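Cytochrome c, class II (Shewanella frigidimarina, PDB 4ULV) binds heme c covalently as a cytochrome c', and probably serves in electron transfer or in the sensing of diatomic gases. Local coordinates at residues V40-T43 and R44-V48. Numbering follows the deposited sequence.
Sequences VFST and RADNV
Arg44 N, Ala45 N, Asp46 N and Asn47 N each bond the carbonyl oxygen four residues back, at Val40, Phe41, Ser42 and Thr43, in regular alpha-helical i to i+4 geometry; the bond from Arg44 N to Val40 O is 2.9 Å long. Val40 and Arg44 run side by side, with Val40 CG1 3.8 Å from Arg44 NE. The arginine's CG stands anti to its own carbonyl carbon (chi1 -66°), which brings it back over Val40 O at 3.3 Å. Its NE forms a salt bridge with Asp25 and NH1 a hydrogen bond with Asn22 OD1, both on helix 5-30, while NH2 forms a salt bridge with Glu57 of the second subunit. This is one stretch of helix 38-51 in the four-helix bundle of cytochrome c', where Phe41 and Ala45 pack on Met26 of helix 5-30. One turn apart, Ser42 OG and Asp46 OD2 lie 3.8 Å from each other; Lys100 NZ is hydrogen-bonded to Ser42 OG and salt-bridged to Asp46 OD1. Replacing Asp46 by alanine would probably cost Lys100 this salt bridge, with the neutral Ser42 hydroxyl remaining as a partner. A water bridges Thr43 OG1, 2.7 Å away, and Asn47 OD1, to which it donates at 2.8 Å, while Asn47 ND2 bonds Asn22 OD1.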
loop_
_atom_site.group_PDB
_atom_site.type_symbol
_atom_site.label_atom_id
_atom_site.label_comp_id
_atom_site.label_asym_id
_atom_site.label_seq_id
_atom_site.Cartn_x
_atom_site.Cartn_y
_atom_site.Cartn_z
ATOM N N VAL A 40 7.093 11.117 11.658
ATOM C CA VAL A 40 7.149 9.772 11.086
ATOM C C VAL A 40 5.963 8.970 11.553
ATOM O O VAL A 40 5.298 8.264 10.785
ATOM C CB VAL A 40 8.469 9.082 11.391
ATOM C CG1 VAL A 40 8.442 7.633 10.946
ATOM C CG2 VAL A 40 9.601 9.835 10.710
ATOM N N PHE A 41 5.697 9.042 12.893
ATOM C CA PHE A 41 4.562 8.283 13.424
ATOM C C PHE A 41 3.268 8.648 12.660
ATOM O O PHE A 41 2.429 7.785 12.368
ATOM C CB PHE A 41 4.419 8.544 14.944
ATOM C CG PHE A 41 3.355 7.750 15.628
ATOM C CD1 PHE A 41 2.046 8.181 15.654
ATOM C CD2 PHE A 41 3.672 6.547 16.300
ATOM C CE1 PHE A 41 1.057 7.437 16.232
ATOM C CE2 PHE A 41 2.688 5.814 16.945
ATOM C CZ PHE A 41 1.402 6.272 16.949
ATOM N N SER A 42 3.069 9.966 12.471
ATOM C CA SER A 42 1.872 10.450 11.781
ATOM C C SER A 42 1.785 9.930 10.335
ATOM O O SER A 42 0.771 9.493 9.912
ATOM C CB SER A 42 1.857 11.978 11.776
ATOM O OG SER A 42 0.782 12.437 10.973
ATOM N N THR A 43 2.895 10.022 9.634
ATOM C CA THR A 43 2.847 9.599 8.216
ATOM C C THR A 43 2.685 8.047 8.106
ATOM O O THR A 43 1.986 7.583 7.177
ATOM C CB THR A 43 3.997 10.185 7.427
ATOM O OG1 THR A 43 3.555 10.393 6.068
ATOM C CG2 THR A 43 5.203 9.327 7.515
ATOM N N ARG A 44 3.192 7.322 9.100
ATOM C CA ARG A 44 2.919 5.904 9.174
ATOM C C ARG A 44 1.469 5.627 9.440
ATOM O O ARG A 44 0.883 4.692 8.880
ATOM C CB ARG A 44 3.844 5.178 10.142
ATOM C CG ARG A 44 5.297 5.210 9.617
ATOM C CD ARG A 44 6.001 3.985 9.956
ATOM N NE ARG A 44 7.399 4.119 9.819
ATOM C CZ ARG A 44 8.052 3.934 8.677
ATOM N NH1 ARG A 44 7.379 3.682 7.577
ATOM N NH2 ARG A 44 9.365 4.026 8.698
ATOM N N ALA A 45 0.861 6.445 10.321
ATOM C CA ALA A 45 -0.547 6.269 10.540
ATOM C C ALA A 45 -1.350 6.548 9.270
ATOM O O ALA A 45 -2.332 5.842 8.960
ATOM C CB ALA A 45 -1.007 7.216 11.688
ATOM N N ASP A 46 -0.941 7.553 8.506
ATOM C CA ASP A 46 -1.610 7.837 7.224
ATOM C C ASP A 46 -1.377 6.649 6.256
ATOM O O ASP A 46 -2.310 6.227 5.581
ATOM C CB ASP A 46 -1.063 9.137 6.637
ATOM C CG ASP A 46 -1.445 10.393 7.462
ATOM O OD1 ASP A 46 -2.543 10.372 8.018
ATOM O OD2 ASP A 46 -0.629 11.333 7.586
ATOM N N ASN A 47 -0.176 6.056 6.266
ATOM C CA ASN A 47 0.083 4.843 5.446
ATOM C C ASN A 47 -0.877 3.724 5.840
ATOM O O ASN A 47 -1.506 3.065 5.008
ATOM C CB ASN A 47 1.470 4.352 5.607
ATOM C CG ASN A 47 2.523 5.241 4.960
ATOM O OD1 ASN A 47 2.174 6.092 4.101
ATOM N ND2 ASN A 47 3.785 5.045 5.250
ATOM N N VAL A 48 -0.982 3.471 7.153
ATOM C CA VAL A 48 -1.900 2.429 7.597
ATOM C C VAL A 48 -3.365 2.680 7.210
ATOM O O VAL A 48 -4.123 1.824 6.793
ATOM C CB VAL A 48 -1.746 2.131 9.153
ATOM C CG1 VAL A 48 -2.797 1.144 9.634
ATOM C CG2 VAL A 48 -0.336 1.598 9.425
HETATM O O HOH W 1 2.965 8.733 4.003
#